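Local coordinates for chitin binding protein (Streptomyces lividans, PDB 5FTZ) that probably binds chitin and cleaves it oxidatively, as a copper-dependent lytic polysaccharide monooxygenase of family AA10, at residues Asp5-Arg10 with Gln79-Arg84; Pro120-Pro125 with Leu135-Thr140. One frame throughout, in Å; residues are numbered along the deposited sequence.

Contact 1 of 2, residues Asp5-Arg10 with Gln79-Arg84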
ATOM      1  N   ASP A   5      19.063 -17.269   3.113  1.00  9.71           N
ATOM      2  CA  ASP A   5      20.378 -17.898   3.302  1.00 10.45           C
ATOM      3  C   ASP A   5      20.529 -18.577   4.660  1.00 10.22           C
ATOM      4  O   ASP A   5      21.467 -19.309   4.822  1.00 11.12           O
ATOM      5  CB  ASP A   5      21.566 -16.974   2.949  1.00 13.68           C
ATOM      6  CG  ASP A   5      21.785 -15.946   3.906  1.00 16.13           C
ATOM      7  OD1 ASP A   5      20.937 -15.647   4.725  1.00 15.64           O
ATOM      8  OD2 ASP A   5      22.904 -15.351   3.917  1.00 16.78           O
ATOM      9  N   LEU A   6      19.532 -18.452   5.532  1.00 10.32           N
ATOM     10  CA  LEU A   6      19.462 -19.260   6.761  1.00 10.18           C
ATOM     11  C   LEU A   6      18.022 -19.667   6.986  1.00  9.87           C
ATOM     12  O   LEU A   6      17.169 -18.784   7.172  1.00 10.43           O
ATOM     13  CB  LEU A   6      19.961 -18.532   8.033  1.00 11.11           C
ATOM     14  CG  LEU A   6      21.412 -18.193   8.055  1.00 13.10           C
ATOM     15  CD1 LEU A   6      21.709 -17.238   9.181  1.00 15.33           C
ATOM     16  CD2 LEU A   6      22.272 -19.462   8.149  1.00 14.58           C
ATOM     17  N   PRO A   7      17.687 -20.976   6.961  1.00  9.64           N
ATOM     18  CA  PRO A   7      18.534 -22.070   6.500  1.00 10.05           C
ATOM     19  C   PRO A   7      18.720 -21.908   4.978  1.00  9.38           C
ATOM     20  O   PRO A   7      17.776 -21.482   4.298  1.00 11.15           O
ATOM     21  CB  PRO A   7      17.666 -23.307   6.818  1.00 11.03           C
ATOM     22  CG  PRO A   7      16.251 -22.842   6.780  1.00 11.75           C
ATOM     23  CD  PRO A   7      16.279 -21.376   7.130  1.00 10.66           C
ATOM     24  N   VAL A   8      19.902 -22.203   4.488  1.00  8.93           N
ATOM     25  CA  VAL A   8      20.211 -21.911   3.091  1.00  9.06           C
ATOM     26  C   VAL A   8      19.250 -22.613   2.148  1.00  8.70           C
ATOM     27  O   VAL A   8      19.011 -23.824   2.258  1.00  9.07           O
ATOM     28  CB  VAL A   8      21.690 -22.159   2.776  1.00 10.52           C
ATOM     29  CG1 VAL A   8      22.044 -23.603   2.878  1.00  9.92           C
ATOM     30  CG2 VAL A   8      22.014 -21.585   1.424  1.00 11.55           C
ATOM     31  N   SER A   9      18.719 -21.873   1.187  1.00  7.72           N
ATOM     32  CA  SER A   9      17.734 -22.377   0.238  1.00  8.38           C
ATOM     33  C   SER A   9      18.376 -23.009  -0.965  1.00  7.85           C
ATOM     34  O   SER A   9      19.544 -22.811  -1.267  1.00  8.42           O
ATOM     35  CB  SER A   9      16.816 -21.253  -0.194  1.00  9.19           C
ATOM     36  OG  SER A   9      17.568 -20.160  -0.749  1.00 10.94           O
ATOM     37  N   ARG A  10      17.600 -23.820  -1.685  1.00  7.17           N
ATOM     38  CA  ARG A  10      18.068 -24.487  -2.872  1.00  7.37           C
ATOM     39  C   ARG A  10      18.616 -23.521  -3.889  1.00  7.37           C
ATOM     40  O   ARG A  10      19.637 -23.840  -4.523  1.00  7.19           O
ATOM     41  CB  ARG A  10      16.998 -25.427  -3.444  1.00  7.30           C
ATOM     42  CG  ARG A  10      16.689 -26.642  -2.597  1.00  8.05           C
ATOM     43  CD  ARG A  10      15.604 -27.481  -3.235  1.00  8.13           C
ATOM     44  NE  ARG A  10      15.295 -28.649  -2.391  1.00  8.59           N
ATOM     45  CZ  ARG A  10      14.268 -29.469  -2.597  1.00  9.18           C
ATOM     46  NH1 ARG A  10      13.457 -29.284  -3.616  1.00  9.07           N
ATOM     47  NH2 ARG A  10      14.053 -30.460  -1.720  1.00 10.07           N
ATOM     48  N   GLN A  79      13.834 -25.407  19.070  1.00 12.94           N
ATOM     49  CA  GLN A  79      14.807 -24.407  19.477  1.00 13.35           C
ATOM     50  C   GLN A  79      14.599 -23.152  18.645  1.00 12.52           C
ATOM     51  O   GLN A  79      14.257 -23.216  17.451  1.00 12.52           O
ATOM     52  CB  GLN A  79      16.194 -24.984  19.161  1.00 15.78           C
ATOM     53  CG  GLN A  79      17.425 -24.253  19.567  1.00 20.28           C
ATOM     54  CD  GLN A  79      18.651 -25.194  19.612  1.00 18.35           C
ATOM     55  OE1 GLN A  79      18.720 -26.138  20.451  1.00 21.13           O
ATOM     56  NE2 GLN A  79      19.600 -24.942  18.760  1.00 20.14           N
ATOM     57  N   SER A  80      14.901 -22.007  19.221  1.00 12.03           N
ATOM     58  CA  SER A  80      14.879 -20.753  18.474  1.00 11.64           C
ATOM     59  C   SER A  80      15.984 -20.751  17.413  1.00 10.34           C
ATOM     60  O   SER A  80      17.029 -21.346  17.555  1.00 10.60           O
ATOM     61  CB  SER A  80      15.044 -19.559  19.405  1.00 12.17           C
ATOM     62  OG  SER A  80      14.574 -18.424  18.737  1.00 14.45           O
ATOM     63  N   TYR A  81      15.705 -20.073  16.308  1.00  9.32           N
ATOM     64  CA  TYR A  81      16.607 -20.062  15.155  1.00  9.64           C
ATOM     65  C   TYR A  81      16.502 -18.725  14.456  1.00  9.44           C
ATOM     66  O   TYR A  81      15.422 -18.135  14.400  1.00 10.18           O
ATOM     67  CB  TYR A  81      16.226 -21.211  14.224  1.00 10.58           C
ATOM     68  CG  TYR A  81      17.130 -21.418  13.006  1.00 10.96           C
ATOM     69  CD1 TYR A  81      18.278 -22.166  13.105  1.00 12.04           C
ATOM     70  CD2 TYR A  81      16.809 -20.885  11.788  1.00 11.01           C
ATOM     71  CE1 TYR A  81      19.135 -22.376  12.013  1.00 11.91           C
ATOM     72  CE2 TYR A  81      17.631 -21.032  10.655  1.00 11.61           C
ATOM     73  CZ  TYR A  81      18.767 -21.800  10.772  1.00 12.97           C
ATOM     74  OH  TYR A  81      19.631 -21.959   9.667  1.00 15.16           O
ATOM     75  N   THR A  82      17.613 -18.214  13.951  1.00  9.59           N
ATOM     76  CA  THR A  82      17.588 -16.994  13.115  1.00  9.59           C
ATOM     77  C   THR A  82      17.351 -17.343  11.672  1.00 10.02           C
ATOM     78  O   THR A  82      18.194 -17.974  11.035  1.00 11.62           O
ATOM     79  CB  THR A  82      18.884 -16.226  13.267  1.00 10.95           C
ATOM     80  OG1 THR A  82      18.932 -15.697  14.597  1.00 11.86           O
ATOM     81  CG2 THR A  82      18.972 -15.076  12.293  1.00 12.36           C
ATOM     82  N   PHE A  83      16.198 -16.922  11.150  1.00  8.72           N
ATOM     83  CA  PHE A  83      15.886 -17.059   9.737  1.00  9.88           C
ATOM     84  C   PHE A  83      16.384 -15.803   9.062  1.00  9.19           C
ATOM     85  O   PHE A  83      16.220 -14.704   9.621  1.00 10.11           O
ATOM     86  CB  PHE A  83      14.360 -17.255   9.547  1.00 10.29           C
ATOM     87  CG  PHE A  83      13.884 -18.542  10.081  1.00 10.80           C
ATOM     88  CD1 PHE A  83      13.491 -18.655  11.428  1.00 11.73           C
ATOM     89  CD2 PHE A  83      13.841 -19.660   9.288  1.00 10.86           C
ATOM     90  CE1 PHE A  83      13.088 -19.865  11.938  1.00 12.06           C
ATOM     91  CE2 PHE A  83      13.418 -20.871   9.807  1.00 12.08           C
ATOM     92  CZ  PHE A  83      13.054 -20.967  11.132  1.00 11.99           C
ATOM     93  N   ARG A  84      17.043 -15.921   7.906  1.00  9.27           N
ATOM     94  CA  ARG A  84      17.634 -14.765   7.292  1.00  9.47           C
ATOM     95  C   ARG A  84      17.403 -14.760   5.779  1.00  8.85           C
ATOM     96  O   ARG A  84      17.611 -15.785   5.105  1.00  9.22           O
ATOM     97  CB  ARG A  84      19.125 -14.742   7.586  1.00 11.17           C
ATOM     98  CG  ARG A  84      19.847 -13.498   7.121  1.00 12.19           C
ATOM     99  CD  ARG A  84      21.291 -13.398   7.624  1.00 14.82           C
ATOM    100  NE  ARG A  84      22.145 -14.309   6.936  1.00 16.64           N
ATOM    101  CZ  ARG A  84      23.295 -14.801   7.407  1.00 20.75           C
ATOM    102  NH1 ARG A  84      23.730 -14.481   8.625  1.00 23.27           N
ATOM    103  NH2 ARG A  84      23.999 -15.632   6.665  1.00 21.00           N
TER

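Contact 2 of 2, residues Pro120-Pro125 with Leu135-Thr140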
ATOM      1  N   PRO A 120       1.643 -22.383   8.880  1.00 11.59           N
ATOM      2  CA  PRO A 120       3.054 -22.023   9.073  1.00 10.99           C
ATOM      3  C   PRO A 120       3.486 -22.124  10.519  1.00 10.31           C
ATOM      4  O   PRO A 120       2.704 -21.840  11.454  1.00 12.42           O
ATOM      5  CB  PRO A 120       3.146 -20.594   8.621  1.00 12.72           C
ATOM      6  CG  PRO A 120       1.797 -20.102   8.399  1.00 13.96           C
ATOM      7  CD  PRO A 120       0.887 -21.277   8.290  1.00 12.77           C
ATOM      8  N   PHE A 121       4.697 -22.563  10.760  1.00  9.06           N
ATOM      9  CA  PHE A 121       5.199 -22.629  12.125  1.00  9.47           C
ATOM     10  C   PHE A 121       5.690 -21.277  12.647  1.00  9.84           C
ATOM     11  O   PHE A 121       5.914 -21.131  13.850  1.00 10.86           O
ATOM     12  CB  PHE A 121       6.234 -23.709  12.293  1.00  9.16           C
ATOM     13  CG  PHE A 121       7.551 -23.458  11.575  1.00  9.00           C
ATOM     14  CD1 PHE A 121       8.568 -22.704  12.161  1.00  9.37           C
ATOM     15  CD2 PHE A 121       7.773 -23.973  10.295  1.00  9.23           C
ATOM     16  CE1 PHE A 121       9.735 -22.475  11.511  1.00  9.49           C
ATOM     17  CE2 PHE A 121       8.993 -23.756   9.660  1.00  8.54           C
ATOM     18  CZ  PHE A 121       9.936 -22.985  10.254  1.00  9.77           C
ATOM     19  N   PHE A 122       5.899 -20.322  11.754  1.00  9.42           N
ATOM     20  CA  PHE A 122       6.395 -19.002  12.109  1.00  9.15           C
ATOM     21  C   PHE A 122       5.869 -18.054  11.069  1.00  8.81           C
ATOM     22  O   PHE A 122       6.008 -18.317   9.862  1.00  9.70           O
ATOM     23  CB  PHE A 122       7.933 -19.031  12.125  1.00 10.32           C
ATOM     24  CG  PHE A 122       8.601 -17.720  12.404  1.00 11.77           C
ATOM     25  CD1 PHE A 122       8.122 -16.825  13.329  1.00 12.80           C
ATOM     26  CD2 PHE A 122       9.822 -17.440  11.766  1.00 12.48           C
ATOM     27  CE1 PHE A 122       8.823 -15.637  13.579  1.00 14.97           C
ATOM     28  CE2 PHE A 122      10.502 -16.260  12.010  1.00 13.29           C
ATOM     29  CZ  PHE A 122       9.999 -15.365  12.935  1.00 13.50           C
ATOM     30  N   THR A 123       5.257 -16.958  11.517  1.00  9.46           N
ATOM     31  CA  THR A 123       4.719 -15.920  10.624  1.00 10.29           C
ATOM     32  C   THR A 123       5.180 -14.579  11.113  1.00 10.47           C
ATOM     33  O   THR A 123       5.096 -14.352  12.332  1.00 11.22           O
ATOM     34  CB  THR A 123       3.158 -15.940  10.635  1.00 11.64           C
ATOM     35  OG1 THR A 123       2.687 -17.236  10.224  1.00 14.60           O
ATOM     36  CG2 THR A 123       2.560 -14.894   9.721  1.00 12.54           C
ATOM     37  N   VAL A 124       5.572 -13.690  10.192  1.00  9.77           N
ATOM     38  CA  VAL A 124       5.934 -12.295  10.544  1.00 11.04           C
ATOM     39  C   VAL A 124       5.096 -11.343   9.711  1.00 11.98           C
ATOM     40  O   VAL A 124       5.417 -11.104   8.536  1.00 10.63           O
ATOM     41  CB  VAL A 124       7.418 -12.079  10.352  1.00 11.98           C
ATOM     42  CG1 VAL A 124       7.833 -10.709  10.805  1.00 13.47           C
ATOM     43  CG2 VAL A 124       8.212 -13.106  11.159  1.00 13.68           C
ATOM     44  N   PRO A 125       3.998 -10.803  10.291  1.00 12.78           N
ATOM     45  CA  PRO A 125       3.273  -9.743   9.598  1.00 13.64           C
ATOM     46  C   PRO A 125       4.229  -8.545   9.512  1.00 14.00           C
ATOM     47  O   PRO A 125       4.892  -8.195  10.523  1.00 16.69           O
ATOM     48  CB  PRO A 125       2.089  -9.472  10.512  1.00 14.76           C
ATOM     49  CG  PRO A 125       1.990 -10.669  11.424  1.00 15.52           C
ATOM     50  CD  PRO A 125       3.403 -11.114  11.607  1.00 14.19           C
ATOM     51  N   LEU A 135      17.719  -9.279   6.298  1.00 12.17           N
ATOM     52  CA  LEU A 135      16.728  -9.360   7.373  1.00 11.39           C
ATOM     53  C   LEU A 135      16.917 -10.616   8.117  1.00 11.92           C
ATOM     54  O   LEU A 135      16.784 -11.722   7.520  1.00 11.90           O
ATOM     55  CB  LEU A 135      15.300  -9.311   6.837  1.00 12.95           C
ATOM     56  CG  LEU A 135      14.202  -9.440   7.890  1.00 15.10           C
ATOM     57  CD1 LEU A 135      14.175  -8.347   8.945  1.00 17.57           C
ATOM     58  CD2 LEU A 135      12.873  -9.462   7.170  1.00 17.27           C
ATOM     59  N   SER A 136      17.115 -10.521   9.430  1.00 11.77           N
ATOM     60  CA  SER A 136      17.268 -11.654  10.312  1.00 12.52           C
ATOM     61  C   SER A 136      16.165 -11.561  11.346  1.00 12.75           C
ATOM     62  O   SER A 136      15.969 -10.499  11.959  1.00 15.52           O
ATOM     63  CB  SER A 136      18.594 -11.594  11.033  1.00 13.46           C
ATOM     64  OG  SER A 136      19.680 -11.826  10.169  1.00 16.89           O
ATOM     65  N   HIS A 137      15.409 -12.622  11.544  1.00 10.34           N
ATOM     66  CA  HIS A 137      14.391 -12.656  12.591  1.00 10.75           C
ATOM     67  C   HIS A 137      14.285 -14.033  13.211  1.00 11.73           C
ATOM     68  O   HIS A 137      14.528 -15.048  12.552  1.00 11.25           O
ATOM     69  CB  HIS A 137      13.091 -12.053  12.186  1.00 11.75           C
ATOM     70  CG  HIS A 137      12.512 -12.547  10.886  1.00 11.14           C
ATOM     71  ND1 HIS A 137      11.750 -11.727  10.104  1.00 11.89           N
ATOM     72  CD2 HIS A 137      12.594 -13.710  10.215  1.00 11.96           C
ATOM     73  CE1 HIS A 137      11.337 -12.376   9.021  1.00 12.05           C
ATOM     74  NE2 HIS A 137      11.870 -13.573   9.043  1.00 11.70           N
ATOM     75  N   SER A 138      13.931 -14.052  14.486  1.00 11.12           N
ATOM     76  CA  SER A 138      13.951 -15.282  15.284  1.00 11.13           C
ATOM     77  C   SER A 138      12.608 -15.948  15.302  1.00 10.90           C
ATOM     78  O   SER A 138      11.587 -15.302  15.658  1.00 11.86           O
ATOM     79  CB  SER A 138      14.325 -14.961  16.719  1.00 11.94           C
ATOM     80  OG  SER A 138      15.598 -14.345  16.794  1.00 14.16           O
ATOM     81  N   GLY A 139      12.569 -17.250  15.034  1.00 10.42           N
ATOM     82  CA  GLY A 139      11.385 -18.083  15.205  1.00 11.24           C
ATOM     83  C   GLY A 139      11.756 -19.410  15.811  1.00 12.06           C
ATOM     84  O   GLY A 139      12.904 -19.845  15.787  1.00 12.47           O
ATOM     85  N   THR A 140      10.754 -20.080  16.346  1.00 12.17           N
ATOM     86  CA  THR A 140      11.025 -21.367  16.975  1.00 12.03           C
ATOM     87  C   THR A 140      10.780 -22.494  15.984  1.00 11.58           C
ATOM     88  O   THR A 140       9.711 -22.589  15.379  1.00 13.38           O
ATOM     89  CB  THR A 140      10.099 -21.560  18.195  1.00 14.72           C
ATOM     90  OG1 THR A 140      10.272 -20.411  19.001  1.00 17.63           O
ATOM     91  CG2 THR A 140      10.435 -22.788  18.962  1.00 15.37           C
TER
HETATM   92  O   HOH W   1       7.047 -22.849  15.891  1.00 21.95           O

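Contact 1 of 2, residues Asp5-Arg10 with Gln79-Arg84
Arg-84 grips the carboxylate of Asp-5 side-on: NE reaches OD1 at 2.9 Å, meeting it on the syn side, while NH2 reaches OD2 at 3.0 Å from above the carboxylate plane. The two flat groups are turned 54° apart, so this two-nitrogen salt bridge is twisted rather than coplanar. The backbones form a classic beta bulge at the end of strand 2-6, with Asp-5 and Leu-6 both facing Arg-84. Asp-5 N donates to Arg-84 O at 2.9 Å, Leu-6 N adds a weak bond to that oxygen, and Arg-84 N returns a bond to Leu-6 O at 3.0 Å. Asp-5 OD2 also accepts from Gln-86. A bend at chi3 of Arg-84 (74°) folds its guanidinium over Leu-6, whose CD1 lies 3.4 Å from Arg-84 CZ, over the centre of one guanidinium face. A leucine in place of Arg-84 offers no side-chain N-H, and the Asp-5 carboxylate would probably lack its countercharge, held by Gln-86 alone among the donors named, and turn more freely. Farther along, the cis-proline Pro-7 packs its CD 3.7 Å from Phe-83 CD2. Tyr-81 extends its ring, CG anti to the backbone N (chi1 -176°), until OH comes 3.4 Å from Pro-7 CA.

Contact 2 of 2, residues Pro120-Pro125 with Leu135-Thr140
Phe-122 points its edge at the face of His-137 and also touches the next two residues, Ser-138 and Gly-139. The edge-to-face pair has ring planes at 85° and centroids 5.4 Å apart; the nearest atoms are Phe-122 CE2 and His-137 CD2. Two CH-pi contacts accompany it. Gly-139 CA sits over the centre of the Phe-122 ring, 3.6 Å from the centroid and only 5° off the normal. With no side chain at Gly-139, its backbone can lie against the ring, CA almost equally far from all six ring carbons. Val-124 CG2 lies over one face of the His-137 imidazole, 4.0 Å from its centroid and displaced toward the rim. These contacts join two sheets of the beta-sandwich core of the AA10 fold, strand 122-125 belonging to one and strand 134-140 to the other. The polar bridge between the segments is a water that donates to Phe-121 O at 2.9 Å and to Thr-140 O at 2.7 Å. Separately, His-137 NE2 bonds to Tyr-98 OH of strand 93-100, which helps fix the rotation of the imidazole. Among carbon-oxygen approaches, Phe-122 CZ comes 3.2 Å from Ser-138 O. Phe-121, with CG between its backbone N and carbonyl carbon (chi1 68°), brings CD1 to 3.4 Å from Thr-140 O.

How the contacts relate
Contacts 1 and 2 have centres about 10 Å apart, and both segments of contact 1 precede those of contact 2 along the chain. Strand 80-87 is the middle of a three-stranded antiparallel sheet, flanked by 2-6 and 134-140. Contact 1 is thus made within that sheet, whereas contact 2 reaches from its other outer strand across to strand 122-125, which pairs with 93-100 in the second sheet. Direct backbone links connect them: Tyr-81 N lies 2.9 Å from Gly-139 O, and Phe-83 N lies 2.9 Å from His-137 O, both probable hydrogen bonds. Together they tie the N-terminal strand, which starts just after the copper ligand His-1, through the sheet into the sandwich.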